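Local atomic coordinates of 5-carboxymethyl-2-hydroxymuconate semialdehyde dehydrogenase (Thermus thermophilus, PDB entry 2D4E), a protein that probably oxidises 5-carboxymethyl-2-hydroxymuconate semialdehyde to the corresponding acid with NAD as the electron acceptor, as a tetrameric aldehyde dehydrogenase. Residues C[146-151]-C[156-161]. Numbering follows the deposited sequence.
Sequences RTFPVD and YYTVRV
With chi1 at 57°, T158 OG1 sits between its own backbone N and carbonyl carbon, where it accepts a hydrogen bond from R146 N at 2.9 Å; the same oxygen is also hydrogen-bonded to D145 OD1. F148 turns CG beside its backbone N (chi1 -62°), which brings CE1 of its ring to 4.0 Å from T158 CG2. The motif is an antiparallel beta hairpin, part of the oligomerisation arm of the aldehyde dehydrogenase fold. T147 lies opposite Y157 in a single bridge. T158 N donates to R146 O at 2.8 Å. F148 N donates to Y156 O at 2.6 Å. The return bond from Y156 N to F148 O is weak. Strand 496-504 pairs with the Y156-V161 strand, while the R146-T147 edge pairs antiparallel with a strand of the second subunit, where T147 OG1 bonds T158 O of that subunit. Y156 OH bonds V468 O of the third subunit. Within the hairpin, the F148 and Y156 CB atoms pack at 4.0 Å. Beyond them, V150 CG2 touches Y156 CE1 at 3.9 Å, obliquely to the ring.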
loop_
_atom_site.group_PDB
_atom_site.type_symbol
_atom_site.label_atom_id
_atom_site.label_comp_id
_atom_site.label_asym_id
_atom_site.label_seq_id
_atom_site.Cartn_x
_atom_site.Cartn_y
_atom_site.Cartn_z
ATOM N N ARG C 146 6.191 3.447 5.133
ATOM C CA ARG C 146 5.066 4.260 5.608
ATOM C C ARG C 146 5.280 5.289 6.724
ATOM O O ARG C 146 6.340 5.350 7.351
ATOM C CB ARG C 146 3.958 3.293 6.051
ATOM C CG ARG C 146 3.607 2.221 5.010
ATOM C CD ARG C 146 2.569 1.216 5.531
ATOM N NE ARG C 146 1.334 1.881 5.938
ATOM C CZ ARG C 146 0.329 1.295 6.587
ATOM N NH1 ARG C 146 0.395 0.010 6.915
ATOM N NH2 ARG C 146 -0.749 2.003 6.911
ATOM N N THR C 147 4.253 6.110 6.950
ATOM C CA THR C 147 4.271 7.089 8.035
ATOM C C THR C 147 3.071 6.779 8.917
ATOM O O THR C 147 1.995 6.428 8.424
ATOM C CB THR C 147 4.149 8.569 7.558
ATOM O OG1 THR C 147 2.964 8.739 6.771
ATOM C CG2 THR C 147 5.378 8.982 6.758
ATOM N N PHE C 148 3.268 6.893 10.224
ATOM C CA PHE C 148 2.205 6.635 11.184
ATOM C C PHE C 148 2.150 7.792 12.175
ATOM O O PHE C 148 2.529 7.643 13.335
ATOM C CB PHE C 148 2.461 5.330 11.943
ATOM C CG PHE C 148 2.501 4.108 11.065
ATOM C CD1 PHE C 148 3.696 3.667 10.515
ATOM C CD2 PHE C 148 1.336 3.389 10.797
ATOM C CE1 PHE C 148 3.734 2.527 9.715
ATOM C CE2 PHE C 148 1.367 2.247 9.996
ATOM C CZ PHE C 148 2.572 1.816 9.455
ATOM N N PRO C 149 1.688 8.969 11.722
ATOM C CA PRO C 149 1.607 10.124 12.619
ATOM C C PRO C 149 0.543 9.890 13.681
ATOM O O PRO C 149 -0.449 9.211 13.428
ATOM C CB PRO C 149 1.213 11.271 11.681
ATOM C CG PRO C 149 1.671 10.800 10.323
ATOM C CD PRO C 149 1.296 9.347 10.354
ATOM N N VAL C 150 0.759 10.433 14.872
ATOM C CA VAL C 150 -0.223 10.303 15.938
ATOM C C VAL C 150 -0.634 11.706 16.360
ATOM O O VAL C 150 0.032 12.345 17.180
ATOM C CB VAL C 150 0.330 9.542 17.157
ATOM C CG1 VAL C 150 -0.732 9.489 18.253
ATOM C CG2 VAL C 150 0.715 8.126 16.754
ATOM N N ASP C 151 -1.739 12.176 15.788
ATOM C CA ASP C 151 -2.251 13.509 16.074
ATOM C C ASP C 151 -1.130 14.543 15.891
ATOM O O ASP C 151 -0.395 14.497 14.900
ATOM C CB ASP C 151 -2.821 13.569 17.497
ATOM C CG ASP C 151 -3.854 12.477 17.763
ATOM O OD1 ASP C 151 -4.697 12.211 16.874
ATOM O OD2 ASP C 151 -3.831 11.886 18.863
ATOM N N TYR C 156 5.802 8.814 13.632
ATOM C CA TYR C 156 6.500 7.547 13.508
ATOM C C TYR C 156 6.567 7.345 12.007
ATOM O O TYR C 156 5.583 7.574 11.298
ATOM C CB TYR C 156 5.711 6.370 14.099
ATOM C CG TYR C 156 5.547 6.367 15.596
ATOM C CD1 TYR C 156 4.588 7.172 16.215
ATOM C CD2 TYR C 156 6.328 5.533 16.398
ATOM C CE1 TYR C 156 4.408 7.142 17.600
ATOM C CE2 TYR C 156 6.155 5.498 17.778
ATOM C CZ TYR C 156 5.195 6.303 18.374
ATOM O OH TYR C 156 5.021 6.272 19.738
ATOM N N TYR C 157 7.725 6.940 11.510
ATOM C CA TYR C 157 7.844 6.677 10.095
ATOM C C TYR C 157 8.732 5.462 9.958
ATOM O O TYR C 157 9.541 5.174 10.835
ATOM C CB TYR C 157 8.394 7.903 9.342
ATOM C CG TYR C 157 9.844 8.261 9.584
ATOM C CD1 TYR C 157 10.863 7.657 8.846
ATOM C CD2 TYR C 157 10.195 9.242 10.509
ATOM C CE1 TYR C 157 12.198 8.029 9.017
ATOM C CE2 TYR C 157 11.528 9.621 10.690
ATOM C CZ TYR C 157 12.522 9.010 9.937
ATOM O OH TYR C 157 13.834 9.387 10.095
ATOM N N THR C 158 8.550 4.722 8.874
ATOM C CA THR C 158 9.334 3.525 8.655
ATOM C C THR C 158 10.102 3.584 7.347
ATOM O O THR C 158 9.649 4.179 6.365
ATOM C CB THR C 158 8.429 2.283 8.629
ATOM O OG1 THR C 158 7.436 2.451 7.614
ATOM C CG2 THR C 158 7.740 2.087 9.977
ATOM N N VAL C 159 11.273 2.962 7.349
ATOM C CA VAL C 159 12.109 2.889 6.162
ATOM C C VAL C 159 12.694 1.481 6.124
ATOM O O VAL C 159 12.585 0.730 7.090
ATOM C CB VAL C 159 13.264 3.925 6.206
ATOM C CG1 VAL C 159 12.695 5.334 6.288
ATOM C CG2 VAL C 159 14.176 3.643 7.398
ATOM N N ARG C 160 13.292 1.123 4.997
ATOM C CA ARG C 160 13.917 -0.180 4.837
ATOM C C ARG C 160 15.391 0.042 4.492
ATOM O O ARG C 160 15.729 0.991 3.782
ATOM C CB ARG C 160 13.254 -0.968 3.700
ATOM C CG ARG C 160 11.835 -1.416 3.960
ATOM C CD ARG C 160 11.238 -2.021 2.687
ATOM N NE ARG C 160 9.998 -2.748 2.950
ATOM C CZ ARG C 160 9.928 -3.891 3.627
ATOM N NH1 ARG C 160 11.027 -4.458 4.115
ATOM N NH2 ARG C 160 8.753 -4.466 3.821
ATOM N N VAL C 161 16.254 -0.836 4.991
ATOM C CA VAL C 161 17.683 -0.756 4.723
ATOM C C VAL C 161 18.206 -2.124 4.286
ATOM O O VAL C 161 17.652 -3.161 4.662
ATOM C CB VAL C 161 18.476 -0.282 5.976
ATOM C CG1 VAL C 161 17.994 1.109 6.403
ATOM C CG2 VAL C 161 18.309 -1.279 7.125
#